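Long-range contacts in mannose recognizing lectin (Marasmius oreades, PDB 4TKC), which binds mannose in two pockets of a bulb-type lectin domain and probably serves in carbohydrate recognition: residues Y7-G15 and D88-Q96; S27-T35 and I40-R48. All coordinates share one frame; numbering follows the deposited sequence.

Contact 1. Residues Y7-G15 and D88-Q96; sequences YGSTLPENG and DHPYNLVCQ. With MAN (alpha-D-mannopyranose), chain D.
Glu13, just after Pro12, reaches across with its chain extended beyond CG and sets one carboxylate oxygen between two donors of the other segment. The ring of His89 comes in on the syn side of Glu13 OE2 but tilted out of the carboxylate plane: His89 ND1 lies 2.6 Å from Glu13 OE2 in an almost straight bond (177°), with the oxygen exactly in the imidazole plane, although carboxylate and ring planes are turned 66° apart. On its anti lone pair Glu13 OE2 also accepts the backbone N of Tyr91 at 2.9 Å. Glu13 OE2 sits at the edge of the Tyr91 ring as well, 3.5 Å from Tyr91 CD1. Two grips on one oxygen fix the rotation of the carboxylate, and the short imidazole bond would probably favour a charged pair. A water ties Glu13 N to Tyr91 O where the direct backbone bond is weak.

Further along, Thr10 and Val94 rise next to each other from the same face, with Thr10 OG1 3.7 Å from Val94 CG2. Thr10 CG2, anti to the backbone N, turns instead to Asn92 OD1. On the buried face Leu11 and Leu93 meet CB to CB at 4.1 Å, and Val61 and Leu23 pack around them. Three regular backbone bonds complete the antiparallel pairing, in which strand 10-12 edges a four-stranded sheet of the bulb-type lectin beta-prism, whose strand 92-95 leads into Gln96 of the alpha-mannose pocket.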
loop_
_atom_site.group_PDB
_atom_site.type_symbol
_atom_site.label_atom_id
_atom_site.label_comp_id
_atom_site.label_asym_id
_atom_site.label_seq_id
_atom_site.Cartn_x
_atom_site.Cartn_y
_atom_site.Cartn_z
ATOM N N TYR A 7 -5.301 -1.628 6.225
ATOM C CA TYR A 7 -6.493 -1.471 5.397
ATOM C C TYR A 7 -7.757 -2.103 5.984
ATOM O O TYR A 7 -8.786 -2.141 5.286
ATOM C CB TYR A 7 -6.243 -2.109 4.018
ATOM C CG TYR A 7 -5.314 -1.347 3.137
ATOM C CD1 TYR A 7 -5.793 -0.260 2.461
ATOM C CD2 TYR A 7 -4.101 -1.872 2.786
ATOM C CE1 TYR A 7 -4.936 0.475 1.665
ATOM C CE2 TYR A 7 -3.232 -1.154 1.971
ATOM C CZ TYR A 7 -3.701 -0.025 1.346
ATOM O OH TYR A 7 -2.828 0.662 0.475
ATOM N N GLY A 8 -7.698 -2.600 7.217
ATOM C CA GLY A 8 -8.802 -3.454 7.718
ATOM C C GLY A 8 -9.022 -4.644 6.771
ATOM O O GLY A 8 -8.096 -5.343 6.386
ATOM N N SER A 9 -10.268 -4.774 6.317
ATOM C CA SER A 9 -10.636 -5.894 5.446
ATOM C C SER A 9 -10.458 -5.711 3.947
ATOM O O SER A 9 -10.503 -6.657 3.158
ATOM C CB SER A 9 -12.138 -6.216 5.642
ATOM O OG SER A 9 -12.947 -5.138 5.149
ATOM N N THR A 10 -10.212 -4.465 3.531
ATOM C CA THR A 10 -10.476 -4.114 2.159
ATOM C C THR A 10 -9.336 -3.345 1.476
ATOM O O THR A 10 -8.858 -2.324 2.007
ATOM C CB THR A 10 -11.792 -3.306 2.072
ATOM O OG1 THR A 10 -12.886 -4.089 2.600
ATOM C CG2 THR A 10 -12.099 -2.835 0.634
ATOM N N LEU A 11 -8.882 -3.852 0.336
ATOM C CA LEU A 11 -7.870 -3.208 -0.505
ATOM C C LEU A 11 -8.576 -2.451 -1.611
ATOM O O LEU A 11 -9.107 -3.049 -2.528
ATOM C CB LEU A 11 -6.932 -4.263 -1.122
ATOM C CG LEU A 11 -5.574 -3.734 -1.554
ATOM C CD1 LEU A 11 -4.803 -3.157 -0.366
ATOM C CD2 LEU A 11 -4.763 -4.809 -2.236
ATOM N N PRO A 12 -8.696 -1.131 -1.485
ATOM C CA PRO A 12 -9.294 -0.323 -2.553
ATOM C C PRO A 12 -8.326 -0.068 -3.730
ATOM O O PRO A 12 -7.188 -0.522 -3.693
ATOM C CB PRO A 12 -9.633 0.998 -1.841
ATOM C CG PRO A 12 -8.790 1.027 -0.624
ATOM C CD PRO A 12 -8.143 -0.297 -0.402
ATOM N N GLU A 13 -8.837 0.533 -4.806
ATOM C CA GLU A 13 -7.962 0.974 -5.907
ATOM C C GLU A 13 -6.783 1.795 -5.398
ATOM O O GLU A 13 -6.924 2.568 -4.454
ATOM C CB GLU A 13 -8.732 1.750 -6.971
ATOM C CG GLU A 13 -9.769 0.874 -7.698
ATOM C CD GLU A 13 -10.485 1.629 -8.828
ATOM O OE1 GLU A 13 -9.936 2.644 -9.317
ATOM O OE2 GLU A 13 -11.608 1.239 -9.200
ATOM N N ASN A 14 -5.653 1.419 -5.955
ATOM C CA ASN A 14 -4.324 1.943 -5.537
ATOM C C ASN A 14 -3.831 1.392 -4.219
ATOM O O ASN A 14 -2.799 1.786 -3.706
ATOM C CB ASN A 14 -4.252 3.484 -5.489
ATOM C CG ASN A 14 -4.326 4.084 -6.861
ATOM O OD1 ASN A 14 -3.627 3.619 -7.781
ATOM N ND2 ASN A 14 -5.249 5.013 -7.053
ATOM N N GLY A 15 -4.567 0.456 -3.645
ATOM C CA GLY A 15 -4.116 -0.178 -2.440
ATOM C C GLY A 15 -3.013 -1.196 -2.704
ATOM O O GLY A 15 -3.140 -2.032 -3.610
ATOM N N ASP A 88 -15.998 -0.789 -14.358
ATOM C CA ASP A 88 -17.069 -0.715 -13.346
ATOM C C ASP A 88 -16.502 -0.267 -11.987
ATOM O O ASP A 88 -16.621 -1.001 -11.003
ATOM C CB ASP A 88 -17.816 -2.037 -13.222
ATOM C CG ASP A 88 -18.755 -2.279 -14.386
ATOM O OD1 ASP A 88 -19.062 -1.310 -15.118
ATOM O OD2 ASP A 88 -19.206 -3.430 -14.557
ATOM N N HIS A 89 -15.944 0.942 -11.964
ATOM C CA HIS A 89 -15.340 1.547 -10.766
ATOM C C HIS A 89 -16.422 1.937 -9.744
ATOM O O HIS A 89 -17.516 2.340 -10.132
ATOM C CB HIS A 89 -14.504 2.782 -11.128
ATOM C CG HIS A 89 -13.407 2.473 -12.082
ATOM N ND1 HIS A 89 -12.248 1.831 -11.691
ATOM C CD2 HIS A 89 -13.356 2.547 -13.430
ATOM C CE1 HIS A 89 -11.491 1.604 -12.749
ATOM N NE2 HIS A 89 -12.124 2.061 -13.814
ATOM N N PRO A 90 -16.076 1.875 -8.440
ATOM C CA PRO A 90 -14.755 1.488 -7.897
ATOM C C PRO A 90 -14.608 -0.018 -7.762
ATOM O O PRO A 90 -15.627 -0.735 -7.505
ATOM C CB PRO A 90 -14.766 2.095 -6.492
ATOM C CG PRO A 90 -16.212 2.068 -6.102
ATOM C CD PRO A 90 -17.000 2.313 -7.375
ATOM N N TYR A 91 -13.386 -0.529 -7.806
ATOM C CA TYR A 91 -13.085 -1.951 -7.517
ATOM C C TYR A 91 -12.483 -2.064 -6.130
ATOM O O TYR A 91 -11.729 -1.146 -5.691
ATOM C CB TYR A 91 -12.089 -2.457 -8.564
ATOM C CG TYR A 91 -12.669 -2.651 -9.942
ATOM C CD1 TYR A 91 -12.694 -1.625 -10.864
ATOM C CD2 TYR A 91 -13.248 -3.892 -10.288
ATOM C CE1 TYR A 91 -13.270 -1.766 -12.104
ATOM C CE2 TYR A 91 -13.839 -4.052 -11.520
ATOM C CZ TYR A 91 -13.860 -3.013 -12.420
ATOM O OH TYR A 91 -14.453 -3.219 -13.630
ATOM N N ASN A 92 -12.761 -3.159 -5.430
ATOM C CA ASN A 92 -12.234 -3.372 -4.106
ATOM C C ASN A 92 -11.955 -4.826 -3.928
ATOM O O ASN A 92 -12.793 -5.659 -4.395
ATOM C CB ASN A 92 -13.239 -2.914 -3.066
ATOM C CG ASN A 92 -13.287 -1.411 -2.940
ATOM O OD1 ASN A 92 -12.464 -0.813 -2.246
ATOM N ND2 ASN A 92 -14.274 -0.806 -3.576
ATOM N N LEU A 93 -10.929 -5.192 -3.180
ATOM C CA LEU A 93 -10.701 -6.599 -2.820
ATOM C C LEU A 93 -11.052 -6.710 -1.349
ATOM O O LEU A 93 -10.450 -6.017 -0.512
ATOM C CB LEU A 93 -9.227 -7.011 -3.063
ATOM C CG LEU A 93 -8.756 -8.381 -2.582
ATOM C CD1 LEU A 93 -9.235 -9.387 -3.605
ATOM C CD2 LEU A 93 -7.241 -8.492 -2.389
ATOM N N VAL A 94 -12.015 -7.614 -1.028
ATOM C CA VAL A 94 -12.505 -7.692 0.326
ATOM C C VAL A 94 -12.240 -9.074 0.946
ATOM O O VAL A 94 -12.612 -10.140 0.371
ATOM C CB VAL A 94 -14.029 -7.396 0.423
ATOM C CG1 VAL A 94 -14.481 -7.389 1.866
ATOM C CG2 VAL A 94 -14.350 -6.048 -0.202
ATOM N N CYS A 95 -11.684 -9.061 2.153
ATOM C CA CYS A 95 -11.383 -10.269 2.940
ATOM C C CYS A 95 -12.545 -10.409 3.925
ATOM O O CYS A 95 -12.614 -9.649 4.917
ATOM C CB CYS A 95 -10.039 -10.095 3.682
ATOM S SG CYS A 95 -9.488 -11.537 4.624
ATOM N N GLN A 96 -13.446 -11.369 3.646
ATOM C CA GLN A 96 -14.735 -11.413 4.369
ATOM C C GLN A 96 -14.715 -12.392 5.557
ATOM O O GLN A 96 -13.914 -13.353 5.576
ATOM C CB GLN A 96 -15.860 -11.817 3.404
ATOM C CG GLN A 96 -16.091 -10.809 2.298
ATOM C CD GLN A 96 -17.192 -11.138 1.311
ATOM O OE1 GLN A 96 -17.700 -12.298 1.269
ATOM N NE2 GLN A 96 -17.748 -10.137 0.701
HETATM C C1 MAN D . -20.595 -15.889 -1.466
HETATM C C2 MAN D . -20.305 -14.819 -0.420
HETATM C C3 MAN D . -20.569 -13.450 -1.039
HETATM C C4 MAN D . -19.734 -13.277 -2.319
HETATM C C5 MAN D . -20.045 -14.417 -3.294
HETATM C C6 MAN D . -19.129 -14.376 -4.492
HETATM O O1 MAN D . -21.976 -15.924 -1.762
HETATM O O2 MAN D . -18.979 -14.978 0.002
HETATM O O3 MAN D . -20.209 -12.465 -0.096
HETATM O O4 MAN D . -20.026 -12.018 -2.902
HETATM O O5 MAN D . -19.889 -15.687 -2.660
HETATM O O6 MAN D . -19.554 -15.317 -5.454
HETATM O O HOH W 1 -11.762 1.322 -4.622
#

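Contact 2. Residues S27-T35 and I40-R48; sequences SGRVEFRVT and IQLFLDDSR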
loop_
_atom_site.group_PDB
_atom_site.type_symbol
_atom_site.label_atom_id
_atom_site.label_comp_id
_atom_site.label_asym_id
_atom_site.label_seq_id
_atom_site.Cartn_x
_atom_site.Cartn_y
_atom_site.Cartn_z
ATOM N N SER A 27 -13.964 -10.090 11.849
ATOM C CA SER A 27 -13.983 -11.110 12.888
ATOM C C SER A 27 -12.606 -11.417 13.451
ATOM O O SER A 27 -12.495 -12.028 14.519
ATOM C CB SER A 27 -14.547 -12.427 12.342
ATOM O OG SER A 27 -13.645 -12.997 11.399
ATOM N N GLY A 28 -11.555 -11.042 12.710
ATOM C CA GLY A 28 -10.212 -11.457 13.090
ATOM C C GLY A 28 -9.777 -12.833 12.606
ATOM O O GLY A 28 -8.611 -13.218 12.796
ATOM N N ARG A 29 -10.728 -13.624 12.080
ATOM C CA ARG A 29 -10.454 -15.050 11.778
ATOM C C ARG A 29 -9.839 -15.272 10.409
ATOM O O ARG A 29 -9.133 -16.253 10.215
ATOM C CB ARG A 29 -11.713 -15.917 11.901
ATOM C CG ARG A 29 -12.414 -15.848 13.260
ATOM C CD ARG A 29 -13.584 -16.813 13.369
ATOM N NE ARG A 29 -13.164 -18.190 13.079
ATOM C CZ ARG A 29 -13.961 -19.165 12.654
ATOM N NH1 ARG A 29 -15.271 -18.965 12.500
ATOM N NH2 ARG A 29 -13.375 -20.267 12.214
ATOM N N VAL A 30 -10.035 -14.333 9.485
ATOM C CA VAL A 30 -9.653 -14.576 8.103
ATOM C C VAL A 30 -8.627 -13.497 7.719
ATOM O O VAL A 30 -8.899 -12.323 7.921
ATOM C CB VAL A 30 -10.871 -14.508 7.155
ATOM C CG1 VAL A 30 -10.474 -14.949 5.744
ATOM C CG2 VAL A 30 -12.033 -15.392 7.668
ATOM N N GLU A 31 -7.470 -13.938 7.229
ATOM C CA GLU A 31 -6.347 -13.031 6.972
ATOM C C GLU A 31 -5.770 -13.363 5.610
ATOM O O GLU A 31 -5.365 -14.500 5.321
ATOM C CB GLU A 31 -5.307 -13.191 8.081
ATOM C CG GLU A 31 -4.265 -12.069 8.093
ATOM C CD GLU A 31 -3.341 -12.169 9.282
ATOM O OE1 GLU A 31 -2.815 -13.269 9.526
ATOM O OE2 GLU A 31 -3.028 -11.121 9.880
ATOM N N PHE A 32 -5.564 -12.301 4.820
ATOM C CA PHE A 32 -5.008 -12.387 3.485
ATOM C C PHE A 32 -3.631 -11.717 3.545
ATOM O O PHE A 32 -3.494 -10.481 3.630
ATOM C CB PHE A 32 -5.891 -11.670 2.487
ATOM C CG PHE A 32 -5.391 -11.732 1.070
ATOM C CD1 PHE A 32 -5.111 -12.941 0.448
ATOM C CD2 PHE A 32 -5.082 -10.569 0.387
ATOM C CE1 PHE A 32 -4.686 -12.997 -0.862
ATOM C CE2 PHE A 32 -4.640 -10.623 -0.919
ATOM C CZ PHE A 32 -4.451 -11.834 -1.542
ATOM N N ARG A 33 -2.603 -12.554 3.493
ATOM C CA ARG A 33 -1.232 -12.158 3.818
ATOM C C ARG A 33 -0.337 -12.162 2.607
ATOM O O ARG A 33 -0.404 -13.063 1.765
ATOM C CB ARG A 33 -0.637 -13.248 4.734
ATOM C CG ARG A 33 -1.392 -13.571 5.986
ATOM C CD ARG A 33 -0.836 -14.830 6.644
ATOM N NE ARG A 33 -1.588 -15.090 7.865
ATOM C CZ ARG A 33 -1.418 -16.126 8.673
ATOM N NH1 ARG A 33 -0.559 -17.104 8.353
ATOM N NH2 ARG A 33 -2.158 -16.192 9.789
ATOM N N VAL A 34 0.638 -11.236 2.602
ATOM C CA VAL A 34 1.812 -11.399 1.755
ATOM C C VAL A 34 3.002 -11.647 2.698
ATOM O O VAL A 34 3.229 -10.869 3.643
ATOM C CB VAL A 34 2.055 -10.158 0.874
ATOM C CG1 VAL A 34 3.333 -10.302 0.040
ATOM C CG2 VAL A 34 0.870 -9.916 -0.048
ATOM N N THR A 35 3.643 -12.813 2.543
ATOM C CA THR A 35 4.601 -13.293 3.546
ATOM C C THR A 35 6.018 -12.877 3.219
ATOM O O THR A 35 6.343 -12.591 2.058
ATOM C CB THR A 35 4.527 -14.825 3.767
ATOM O OG1 THR A 35 5.161 -15.502 2.689
ATOM C CG2 THR A 35 3.054 -15.302 3.903
ATOM N N ILE A 40 1.554 -15.547 -1.180
ATOM C CA ILE A 40 0.280 -14.855 -1.067
ATOM C C ILE A 40 -0.755 -15.870 -0.538
ATOM O O ILE A 40 -1.025 -16.903 -1.175
ATOM C CB ILE A 40 -0.202 -14.307 -2.418
ATOM C CG1 ILE A 40 0.870 -13.392 -3.037
ATOM C CG2 ILE A 40 -1.494 -13.536 -2.250
ATOM C CD1 ILE A 40 0.570 -13.015 -4.465
ATOM N N GLN A 41 -1.225 -15.624 0.683
ATOM C CA GLN A 41 -1.948 -16.705 1.408
ATOM C C GLN A 41 -3.146 -16.166 2.162
ATOM O O GLN A 41 -3.076 -15.164 2.872
ATOM C CB GLN A 41 -0.988 -17.380 2.387
ATOM C CG GLN A 41 0.237 -17.958 1.715
ATOM C CD GLN A 41 1.134 -18.704 2.669
ATOM O OE1 GLN A 41 1.303 -18.312 3.814
ATOM N NE2 GLN A 41 1.694 -19.827 2.199
ATOM N N LEU A 42 -4.231 -16.942 2.071
ATOM C CA LEU A 42 -5.469 -16.648 2.761
ATOM C C LEU A 42 -5.597 -17.726 3.833
ATOM O O LEU A 42 -5.753 -18.928 3.520
ATOM C CB LEU A 42 -6.670 -16.747 1.805
ATOM C CG LEU A 42 -8.030 -16.321 2.359
ATOM C CD1 LEU A 42 -8.041 -14.824 2.656
ATOM C CD2 LEU A 42 -9.151 -16.719 1.401
ATOM N N PHE A 43 -5.644 -17.309 5.095
ATOM C CA PHE A 43 -5.662 -18.226 6.242
ATOM C C PHE A 43 -6.896 -18.003 7.102
ATOM O O PHE A 43 -7.402 -16.898 7.278
ATOM C CB PHE A 43 -4.387 -17.995 7.094
ATOM C CG PHE A 43 -3.266 -18.948 6.786
ATOM C CD1 PHE A 43 -2.355 -18.689 5.767
ATOM C CD2 PHE A 43 -3.159 -20.139 7.470
ATOM C CE1 PHE A 43 -1.359 -19.601 5.454
ATOM C CE2 PHE A 43 -2.171 -21.055 7.166
ATOM C CZ PHE A 43 -1.271 -20.791 6.159
ATOM N N LEU A 44 -7.428 -19.119 7.582
ATOM C CA LEU A 44 -8.461 -19.149 8.628
ATOM C C LEU A 44 -7.825 -19.523 9.974
ATOM O O LEU A 44 -7.177 -20.583 10.086
ATOM C CB LEU A 44 -9.535 -20.203 8.302
ATOM C CG LEU A 44 -10.741 -20.238 9.247
ATOM C CD1 LEU A 44 -11.529 -18.922 9.306
ATOM C CD2 LEU A 44 -11.659 -21.392 8.812
ATOM N N ASP A 45 -8.134 -18.741 11.008
ATOM C CA ASP A 45 -7.672 -18.983 12.376
ATOM C C ASP A 45 -6.178 -19.271 12.493
ATOM O O ASP A 45 -5.768 -20.068 13.335
ATOM C CB ASP A 45 -8.484 -20.134 12.963
ATOM C CG ASP A 45 -9.935 -19.822 12.995
ATOM O OD1 ASP A 45 -10.330 -18.676 13.250
ATOM O OD2 ASP A 45 -10.705 -20.783 12.868
ATOM N N ASP A 46 -5.372 -18.597 11.664
ATOM C CA ASP A 46 -3.908 -18.767 11.679
ATOM C C ASP A 46 -3.524 -20.263 11.599
ATOM O O ASP A 46 -2.425 -20.647 11.965
ATOM C CB ASP A 46 -3.314 -18.093 12.934
ATOM C CG ASP A 46 -1.834 -17.840 12.815
ATOM O OD1 ASP A 46 -1.341 -17.640 11.679
ATOM O OD2 ASP A 46 -1.159 -17.904 13.863
ATOM N N SER A 47 -4.374 -21.053 10.950
ATOM C CA SER A 47 -4.253 -22.504 11.005
ATOM C C SER A 47 -4.505 -23.136 9.622
ATOM O O SER A 47 -3.720 -23.954 9.131
ATOM C CB SER A 47 -5.252 -23.035 12.063
ATOM O OG SER A 47 -5.640 -24.396 11.861
ATOM N N ARG A 48 -5.558 -22.691 8.961
ATOM C CA ARG A 48 -6.056 -23.381 7.759
ATOM C C ARG A 48 -5.847 -22.511 6.511
ATOM O O ARG A 48 -6.414 -21.435 6.412
ATOM C CB ARG A 48 -7.526 -23.717 7.996
ATOM C CG ARG A 48 -8.320 -24.273 6.842
ATOM C CD ARG A 48 -9.694 -24.675 7.356
ATOM N NE ARG A 48 -10.610 -24.964 6.265
ATOM C CZ ARG A 48 -11.928 -25.130 6.421
ATOM N NH1 ARG A 48 -12.519 -24.979 7.636
ATOM N NH2 ARG A 48 -12.664 -25.365 5.344
HETATM O O HOH W 2 -5.966 -16.421 9.910
HETATM O O HOH W 3 1.236 -17.592 6.410
HETATM O O HOH W 4 -0.140 -19.457 9.912
HETATM O O HOH W 5 4.757 -18.090 3.597
#
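Arg33 and Phe43 stack across a beta hairpin, strands 30-34 and 40-44 of one antiparallel sheet in the bulb-type lectin fold. Arg33 CB starts 3.6 Å from Gln41 O, the acceptor of its own backbone N, and CG stays beside that carbonyl. With CG anti to the carbonyl carbon (chi1 -55°) and the chain extended to NE, the arginine slants across the pair toward Phe43. On the way Arg33 NE bonds Glu31 OE1 at 2.8 Å, from above the carboxylate plane; Glu31 OE2 is held by His5. CZ comes over Phe43 CB, and Arg33 NH1 lies 3.5 Å from Phe43 CD1, above the ring and offset toward its rim. Guanidinium and ring planes are only 12° apart, a cation-pi stack. Arg33 NH2 ends the chain in a salt bridge to Asp46 OD1, a short 2.5 Å, the carboxylate turned 64° from the guanidinium. NH1 donates hydrogen bonds to two waters, one bonded on to Gln41 OE1, whose NE2 is held by Asp54, and the other to Asp46 OD1; acidic neighbours and solvent together probably offset the charge.

The other face is apolar. Val30 CG1 and Phe32 CB both meet Leu42 CD1, while the Phe32 ring brings CZ to 3.5 Å from Ile40 CG2; Leu93 and Cys95 of strand 92-95 lie beyond. At the open end of the hairpin Arg29 grips Asp45 side-on, its guanidinium nearly coplanar with the carboxylate: Arg29 NE to Asp45 OD1 at 2.9 Å, on the syn lone pair, and Arg29 NH2 to Asp45 OD2 at 2.8 Å.

The centres of the two contacts lie about 16 Å apart, on different four-stranded antiparallel sheets of one bulb-type lectin domain. Along the chain, 7-15 comes first, then the hairpin 27-35 with 40-48, and 88-96 last, so contact 1 joins distant parts of the sequence around contact 2, which is local. Their inner faces meet in the core: Leu93 CD2 packs on Phe32 CE2 at 3.7 Å, and Cys95 SG lies 3.4 Å from Val30 O. Strand 92-95 thus pairs with 10-12 in its own sheet and packs against the hairpin of another, linking two sheets near the pocket that holds alpha-mannose.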